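Local coordinates for peptidoglycan synthetase penicillin-binding protein 3 (PDB 4YE5), which probably binds penicillin and probably cross-links peptidoglycan during cell-wall synthesis, at residues Ile42-Ile53 and Val140-Ser151; Val210-Ile219 and Arg428-Thr436. All coordinates share one frame; numbering follows the deposited sequence.

Contact 1. Residues Ile42-Ile53 and Val140-Ser151; sequences ILAQSVERYTII and VYAELSNERLYS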
# COMPACT_ATOMS: atom_id res chain seq x y z
N ILE A 42 -10.43 1.22 12.15
CA ILE A 42 -9.31 2.14 12.30
C ILE A 42 -7.96 1.42 12.33
O ILE A 42 -7.79 0.46 13.07
CB ILE A 42 -9.51 3.03 13.55
CG1 ILE A 42 -10.80 3.84 13.40
CG2 ILE A 42 -8.31 3.96 13.76
CD1 ILE A 42 -11.25 4.60 14.66
N LEU A 43 -7.02 1.88 11.51
CA LEU A 43 -5.70 1.24 11.40
C LEU A 43 -4.59 2.13 11.95
O LEU A 43 -3.55 1.63 12.40
CB LEU A 43 -5.38 0.90 9.95
CG LEU A 43 -6.36 -0.03 9.25
CD1 LEU A 43 -6.03 -0.11 7.79
CD2 LEU A 43 -6.31 -1.40 9.90
N ALA A 44 -4.80 3.44 11.88
CA ALA A 44 -3.82 4.41 12.38
C ALA A 44 -4.58 5.61 12.91
O ALA A 44 -5.50 6.10 12.25
CB ALA A 44 -2.89 4.87 11.25
N GLN A 45 -4.19 6.09 14.08
CA GLN A 45 -4.74 7.34 14.58
C GLN A 45 -3.87 7.99 15.63
O GLN A 45 -3.12 7.32 16.36
CB GLN A 45 -6.16 7.16 15.11
CG GLN A 45 -6.29 6.28 16.31
CD GLN A 45 -7.67 6.40 16.95
OE1 GLN A 45 -8.19 7.50 17.10
NE2 GLN A 45 -8.26 5.27 17.33
N SER A 46 -3.97 9.31 15.71
CA SER A 46 -3.13 10.10 16.59
C SER A 46 -3.84 10.37 17.92
O SER A 46 -5.06 10.46 17.98
CB SER A 46 -2.74 11.42 15.90
OG SER A 46 -1.96 11.17 14.74
N VAL A 47 -3.06 10.50 18.98
CA VAL A 47 -3.57 10.79 20.32
C VAL A 47 -3.55 12.30 20.52
O VAL A 47 -2.48 12.91 20.43
CB VAL A 47 -2.66 10.17 21.40
CG1 VAL A 47 -3.31 10.27 22.78
CG2 VAL A 47 -2.35 8.70 21.06
N GLU A 48 -4.70 12.90 20.78
CA GLU A 48 -4.74 14.33 21.05
C GLU A 48 -4.35 14.66 22.48
O GLU A 48 -5.17 14.62 23.38
CB GLU A 48 -6.12 14.93 20.73
CG GLU A 48 -6.11 16.46 20.75
CD GLU A 48 -7.49 17.09 20.78
OE1 GLU A 48 -8.48 16.35 20.61
OE2 GLU A 48 -7.59 18.32 20.98
N ARG A 49 -3.07 14.98 22.68
CA ARG A 49 -2.56 15.48 23.96
C ARG A 49 -1.69 16.70 23.65
O ARG A 49 -1.33 16.94 22.49
CB ARG A 49 -1.70 14.42 24.67
CG ARG A 49 -2.36 13.06 24.79
CD ARG A 49 -3.61 13.09 25.66
NE ARG A 49 -3.27 13.13 27.08
CZ ARG A 49 -4.00 12.57 28.04
NH1 ARG A 49 -5.13 11.94 27.73
NH2 ARG A 49 -3.61 12.65 29.30
N TYR A 50 -1.35 17.47 24.69
CA TYR A 50 -0.65 18.73 24.49
C TYR A 50 0.49 18.94 25.46
O TYR A 50 0.45 18.49 26.61
CB TYR A 50 -1.63 19.90 24.62
CG TYR A 50 -2.69 19.90 23.56
CD1 TYR A 50 -2.44 20.49 22.33
CD2 TYR A 50 -3.92 19.30 23.77
CE1 TYR A 50 -3.39 20.49 21.33
CE2 TYR A 50 -4.89 19.30 22.76
CZ TYR A 50 -4.62 19.90 21.55
OH TYR A 50 -5.56 19.92 20.53
N THR A 51 1.53 19.62 25.00
CA THR A 51 2.50 20.16 25.94
C THR A 51 2.18 21.64 26.14
O THR A 51 2.00 22.38 25.17
CB THR A 51 3.95 19.98 25.44
OG1 THR A 51 4.19 18.59 25.19
CG2 THR A 51 4.93 20.46 26.49
N ILE A 52 2.06 22.07 27.40
CA ILE A 52 1.76 23.47 27.69
C ILE A 52 3.07 24.22 27.88
O ILE A 52 3.90 23.86 28.72
CB ILE A 52 0.87 23.62 28.94
CG1 ILE A 52 -0.46 22.88 28.74
CG2 ILE A 52 0.63 25.11 29.28
CD1 ILE A 52 -1.20 23.29 27.46
N ILE A 53 3.25 25.26 27.06
CA ILE A 53 4.48 26.03 27.03
C ILE A 53 4.26 27.44 27.56
O ILE A 53 3.26 28.08 27.24
CB ILE A 53 5.01 26.16 25.56
CG1 ILE A 53 5.22 24.77 24.93
CG2 ILE A 53 6.30 26.99 25.51
CD1 ILE A 53 6.22 23.88 25.68
N VAL A 140 1.09 31.86 27.24
CA VAL A 140 1.03 30.42 27.41
C VAL A 140 0.36 29.84 26.16
O VAL A 140 -0.62 30.40 25.66
CB VAL A 140 0.21 30.06 28.66
CG1 VAL A 140 0.14 28.57 28.84
CG2 VAL A 140 0.83 30.71 29.90
N TYR A 141 0.89 28.75 25.64
CA TYR A 141 0.26 28.08 24.51
C TYR A 141 0.45 26.56 24.56
O TYR A 141 1.29 26.03 25.32
CB TYR A 141 0.76 28.64 23.17
CG TYR A 141 2.26 28.55 22.97
CD1 TYR A 141 3.10 29.56 23.44
CD2 TYR A 141 2.84 27.47 22.30
CE1 TYR A 141 4.47 29.50 23.27
CE2 TYR A 141 4.23 27.41 22.11
CZ TYR A 141 5.03 28.43 22.60
OH TYR A 141 6.39 28.38 22.42
N ALA A 142 -0.35 25.88 23.76
CA ALA A 142 -0.38 24.43 23.73
C ALA A 142 0.31 23.89 22.48
O ALA A 142 0.03 24.34 21.37
CB ALA A 142 -1.81 23.96 23.78
N GLU A 143 1.20 22.91 22.65
CA GLU A 143 1.81 22.23 21.51
C GLU A 143 1.26 20.81 21.39
O GLU A 143 1.45 20.00 22.29
CB GLU A 143 3.35 22.23 21.61
CG GLU A 143 3.99 23.50 21.03
CD GLU A 143 5.52 23.55 21.17
OE1 GLU A 143 6.10 22.69 21.87
OE2 GLU A 143 6.13 24.47 20.57
N LEU A 144 0.56 20.54 20.30
CA LEU A 144 -0.06 19.24 20.06
C LEU A 144 0.98 18.13 19.91
O LEU A 144 1.94 18.28 19.16
CB LEU A 144 -0.93 19.31 18.80
CG LEU A 144 -1.51 17.99 18.30
CD1 LEU A 144 -2.58 17.50 19.25
CD2 LEU A 144 -2.05 18.14 16.87
N SER A 145 0.81 17.03 20.64
CA SER A 145 1.77 15.93 20.60
C SER A 145 1.51 15.11 19.34
O SER A 145 0.42 15.18 18.76
CB SER A 145 1.64 15.01 21.82
OG SER A 145 1.43 13.67 21.33
N ASN A 146 2.49 14.31 18.93
CA ASN A 146 2.33 13.60 17.65
C ASN A 146 2.34 12.09 17.76
O ASN A 146 2.61 11.39 16.76
CB ASN A 146 3.38 14.05 16.64
CG ASN A 146 3.24 15.51 16.30
OD1 ASN A 146 2.32 15.90 15.58
ND2 ASN A 146 4.16 16.32 16.81
N GLU A 147 2.04 11.58 18.95
CA GLU A 147 1.96 10.14 19.14
C GLU A 147 0.97 9.51 18.14
O GLU A 147 -0.16 9.99 17.98
CB GLU A 147 1.55 9.80 20.57
CG GLU A 147 1.61 8.28 20.85
CD GLU A 147 1.32 7.93 22.31
OE1 GLU A 147 0.53 8.65 22.96
OE2 GLU A 147 1.89 6.94 22.80
N ARG A 148 1.41 8.45 17.47
CA ARG A 148 0.60 7.77 16.45
C ARG A 148 0.42 6.31 16.86
O ARG A 148 1.41 5.60 17.08
CB ARG A 148 1.32 7.84 15.09
CG ARG A 148 0.52 7.37 13.86
CD ARG A 148 -0.51 8.40 13.44
NE ARG A 148 -1.06 8.20 12.10
CZ ARG A 148 -2.23 8.70 11.69
NH1 ARG A 148 -2.98 9.41 12.54
NH2 ARG A 148 -2.67 8.49 10.45
N LEU A 149 -0.82 5.85 16.97
CA LEU A 149 -1.08 4.48 17.39
C LEU A 149 -1.66 3.65 16.25
O LEU A 149 -2.50 4.13 15.47
CB LEU A 149 -2.05 4.43 18.57
CG LEU A 149 -1.65 5.20 19.84
CD1 LEU A 149 -2.72 5.08 20.93
CD2 LEU A 149 -0.29 4.71 20.37
N TYR A 150 -1.25 2.39 16.20
CA TYR A 150 -1.72 1.47 15.17
C TYR A 150 -2.33 0.28 15.89
O TYR A 150 -1.62 -0.58 16.37
CB TYR A 150 -0.54 1.02 14.31
CG TYR A 150 0.14 2.18 13.61
CD1 TYR A 150 1.19 2.88 14.21
CD2 TYR A 150 -0.29 2.59 12.34
CE1 TYR A 150 1.80 3.95 13.57
CE2 TYR A 150 0.32 3.64 11.69
CZ TYR A 150 1.36 4.32 12.31
OH TYR A 150 1.95 5.38 11.66
N SER A 151 -3.66 0.24 15.98
CA SER A 151 -4.33 -0.73 16.85
C SER A 151 -4.12 -2.18 16.46
O SER A 151 -4.26 -3.06 17.29
CB SER A 151 -5.83 -0.42 16.98
OG SER A 151 -6.48 -0.52 15.72
O HOH W 1 0.60 11.83 14.54
O HOH W 2 -2.02 14.26 17.90
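An antiparallel strand pairing that runs through two sheets in the dimerisation-domain part of the chain joins Ile-42 to Ile-53 with Val-140 to Ser-151. Its two paired ends belong to different sheets. At one end Gln-45 and Leu-149 form a hydrogen-bonded pair; at the other Thr-51 and Glu-143, then Ile-53 and Tyr-141, do the same. Between them Val-47 N donates to Glu-147 O and Ser-145 N to Arg-49 O (2.8 Å), and a water donates to both Val-47 O and Ser-145 O.

Tyr-141 CG sits between its own backbone N and carbonyl carbon (chi1 58°), which lays the ring over Ile-53. Ile-53 CB stands 3.9 Å from the centroid of the Tyr-141 ring, a CH-pi contact over the face. On the other side of the sheet, Ile-52 CG2 meets Val-140 CG1 at 3.5 Å, and Tyr-50 CE1 lies 3.7 Å from Leu-144 CB. Tyr-50 OH donates to Glu-48 OE2 (2.6 Å) on the anti side of the carboxylate.

The Arg-148 chain bends at chi2 (75°) and brings one guanidinium face over the backbone at Ala-44 and Gln-45. Arg-148 NH1 donates to Ser-46 OG at 3.0 Å, 25° out of the guanidinium plane. Arg-148 NE forms a salt bridge with Glu-174, and NH2 bonds Gly-33 O. The arrangement is that of an antiparallel strand pairing that passes from the mixed sheet into the three-stranded one.

Contact 2. Residues Val210-Ile219 and Arg428-Thr436; sequences VNGSDVTLTI and RIIKSITDT
Thr-216 O accepts two backbone bonds, from Lys-431 N at 2.8 Å and from Ser-432 N at 3.2 Å. Both residues therefore face Thr-216, and the register shifts by one. The Lys-431 donor lies in the carbonyl plane, whereas the Ser-432 donor is tilted from it. Thr-216 N returns a bond to Ser-432 O, and Asp-214 and Thr-434 bond each other through both backbone N-H groups. Past the bulge, Thr-218 N reaches Ile-429 O at 2.8 Å from above the carbonyl plane.

One water bridges three hydroxyls on the same face of the sheet: Thr-216 OG1, Ser-432 OG and Thr-434 OG1. Ser-432 OG sits between its backbone N and carbonyl carbon (chi1 64°), which brings it to 3.3 Å from Thr-216 CB. Thr-218 OG1 bonds Ile-255 O. Arg-428 NE forms a salt bridge with Asp-254, its NH1 bonds Gln-443 O, and Lys-431 NZ bonds Thr-38 OG1.

Away from these hydroxyls, Ile-430 CD1 touches both Leu-217 CD2 (3.7 Å) and Val-215 CG1 (3.9 Å). Nearby residues of helices 172-176 and 178-182 pack on these side chains. Toward the far end, Ser-213 CB meets Ile-433 CG2 at 3.6 Å, and Thr-436 CG2 lies 3.2 Å from Asn-211 O. The pairing is an antiparallel strand pair interrupted by a classic beta bulge, within a mixed sheet that brings strands of the dimerisation range, through strand 214-217, beside strands 430-434 and 440-442 of the transpeptidase range.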
# COMPACT_ATOMS: atom_id res chain seq x y z
N VAL A 210 -7.06 23.50 9.74
CA VAL A 210 -7.94 22.53 9.10
C VAL A 210 -7.32 21.18 9.40
O VAL A 210 -6.19 20.91 8.99
CB VAL A 210 -8.04 22.76 7.58
CG1 VAL A 210 -8.89 21.67 6.93
CG2 VAL A 210 -8.62 24.13 7.28
N ASN A 211 -8.02 20.34 10.15
CA ASN A 211 -7.44 19.09 10.61
C ASN A 211 -7.33 18.14 9.42
O ASN A 211 -8.00 18.35 8.41
CB ASN A 211 -8.26 18.47 11.73
CG ASN A 211 -8.13 19.25 13.01
OD1 ASN A 211 -7.07 19.84 13.27
ND2 ASN A 211 -9.18 19.25 13.82
N GLY A 212 -6.47 17.14 9.52
CA GLY A 212 -6.27 16.23 8.40
C GLY A 212 -7.55 15.49 8.06
O GLY A 212 -8.41 15.31 8.92
N SER A 213 -7.66 15.04 6.82
CA SER A 213 -8.79 14.20 6.43
C SER A 213 -8.46 12.73 6.71
O SER A 213 -7.30 12.38 6.88
CB SER A 213 -9.11 14.42 4.95
OG SER A 213 -9.74 15.68 4.76
N ASP A 214 -9.48 11.89 6.78
CA ASP A 214 -9.27 10.46 7.01
C ASP A 214 -9.19 9.72 5.68
O ASP A 214 -9.84 10.11 4.71
CB ASP A 214 -10.38 9.86 7.86
CG ASP A 214 -10.59 10.60 9.18
OD1 ASP A 214 -9.59 10.97 9.84
OD2 ASP A 214 -11.75 10.78 9.56
N VAL A 215 -8.40 8.65 5.66
CA VAL A 215 -8.17 7.89 4.44
C VAL A 215 -8.69 6.47 4.64
O VAL A 215 -8.33 5.79 5.62
CB VAL A 215 -6.65 7.84 4.12
CG1 VAL A 215 -6.36 6.80 3.05
CG2 VAL A 215 -6.16 9.22 3.70
N THR A 216 -9.54 6.02 3.72
CA THR A 216 -10.04 4.65 3.72
C THR A 216 -9.37 3.83 2.63
O THR A 216 -9.39 4.22 1.45
CB THR A 216 -11.58 4.65 3.50
OG1 THR A 216 -12.22 5.27 4.62
CG2 THR A 216 -12.11 3.23 3.33
N LEU A 217 -8.76 2.70 3.01
CA LEU A 217 -8.05 1.83 2.07
C LEU A 217 -9.02 0.85 1.43
O LEU A 217 -10.10 0.62 1.97
CB LEU A 217 -6.97 1.00 2.81
CG LEU A 217 -5.99 1.80 3.69
CD1 LEU A 217 -4.89 0.84 4.24
CD2 LEU A 217 -5.38 2.89 2.83
N THR A 218 -8.65 0.28 0.28
CA THR A 218 -9.39 -0.85 -0.26
C THR A 218 -9.04 -2.15 0.49
O THR A 218 -9.74 -3.16 0.36
CB THR A 218 -9.06 -1.06 -1.73
OG1 THR A 218 -7.66 -1.30 -1.86
CG2 THR A 218 -9.47 0.19 -2.58
N ILE A 219 -7.94 -2.13 1.25
CA ILE A 219 -7.50 -3.30 2.01
C ILE A 219 -8.57 -3.70 3.02
O ILE A 219 -9.12 -2.85 3.72
CB ILE A 219 -6.20 -3.02 2.79
CG1 ILE A 219 -5.06 -2.63 1.85
CG2 ILE A 219 -5.81 -4.23 3.68
CD1 ILE A 219 -4.50 -3.80 1.00
N ARG A 428 -6.30 0.12 -7.55
CA ARG A 428 -6.62 1.11 -6.52
C ARG A 428 -6.32 0.57 -5.13
O ARG A 428 -6.63 -0.58 -4.84
CB ARG A 428 -8.11 1.51 -6.58
CG ARG A 428 -8.43 2.71 -5.71
CD ARG A 428 -9.85 3.26 -5.99
NE ARG A 428 -10.88 2.28 -5.63
CZ ARG A 428 -12.09 2.58 -5.16
NH1 ARG A 428 -12.45 3.85 -4.97
NH2 ARG A 428 -12.94 1.61 -4.86
N ILE A 429 -5.72 1.39 -4.28
CA ILE A 429 -5.55 1.02 -2.89
C ILE A 429 -6.16 2.07 -1.95
O ILE A 429 -6.50 1.76 -0.80
CB ILE A 429 -4.07 0.76 -2.54
CG1 ILE A 429 -3.96 0.00 -1.21
CG2 ILE A 429 -3.28 2.05 -2.54
CD1 ILE A 429 -2.58 -0.55 -0.94
N ILE A 430 -6.31 3.30 -2.44
CA ILE A 430 -7.02 4.34 -1.68
C ILE A 430 -8.47 4.41 -2.17
O ILE A 430 -8.74 4.83 -3.28
CB ILE A 430 -6.37 5.74 -1.84
CG1 ILE A 430 -4.90 5.71 -1.42
CG2 ILE A 430 -7.14 6.78 -1.02
CD1 ILE A 430 -4.64 5.20 -0.01
N LYS A 431 -9.40 3.99 -1.32
CA LYS A 431 -10.81 3.90 -1.70
C LYS A 431 -11.53 5.25 -1.57
O LYS A 431 -12.25 5.67 -2.47
CB LYS A 431 -11.48 2.84 -0.82
CG LYS A 431 -13.00 2.80 -0.82
CD LYS A 431 -13.43 1.52 -0.11
CE LYS A 431 -14.91 1.46 0.10
NZ LYS A 431 -15.28 0.22 0.83
N SER A 432 -11.32 5.92 -0.44
CA SER A 432 -11.99 7.21 -0.21
C SER A 432 -11.27 8.12 0.77
O SER A 432 -10.37 7.69 1.50
CB SER A 432 -13.45 7.02 0.22
OG SER A 432 -13.55 6.35 1.46
N ILE A 433 -11.65 9.39 0.75
CA ILE A 433 -11.15 10.36 1.69
C ILE A 433 -12.35 11.04 2.34
O ILE A 433 -13.28 11.44 1.65
CB ILE A 433 -10.26 11.40 0.98
CG1 ILE A 433 -8.98 10.72 0.46
CG2 ILE A 433 -9.93 12.58 1.91
CD1 ILE A 433 -8.13 11.61 -0.41
N THR A 434 -12.33 11.14 3.68
CA THR A 434 -13.41 11.77 4.43
C THR A 434 -12.91 13.10 4.99
O THR A 434 -11.97 13.11 5.79
CB THR A 434 -13.87 10.90 5.61
OG1 THR A 434 -14.20 9.59 5.15
CG2 THR A 434 -15.10 11.50 6.29
N ASP A 435 -13.52 14.20 4.56
CA ASP A 435 -13.06 15.52 4.99
C ASP A 435 -13.52 15.88 6.41
O ASP A 435 -14.17 15.08 7.07
CB ASP A 435 -13.41 16.62 3.96
CG ASP A 435 -14.92 16.88 3.83
OD1 ASP A 435 -15.71 16.60 4.76
OD2 ASP A 435 -15.33 17.39 2.77
N THR A 436 -13.18 17.08 6.86
CA THR A 436 -13.48 17.51 8.23
C THR A 436 -14.97 17.72 8.49
O THR A 436 -15.41 17.73 9.64
CB THR A 436 -12.72 18.80 8.60
OG1 THR A 436 -13.01 19.81 7.63
CG2 THR A 436 -11.23 18.55 8.64
O HOH W 3 -12.84 13.23 8.82
O HOH W 4 -12.54 7.81 4.03

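From the N terminus, the chain passes strands 23-28 and 35-36 and then runs through Ile-42 to Ile-53. Contact 1 closes when Val-140 to Ser-151 returns beside it, so the intervening residues, which include helices 56-61, 87-99, 103-109 and 125-132 and strand 117-123, form one closed loop. Contact 2 opens later at Val-210 and closes at Arg-428 to Thr-436, enclosing much of the transpeptidase range. The two loops are in series; they neither nest nor cross. Both contacts share the mixed sheet, where strand 35-36 lies between strands 42-46 and 214-217. They also touch directly, Leu-43 CD1 lying 3.8 Å from Leu-217 CD1. Contact 1 alone reaches on into the three-stranded sheet with strand 117-123.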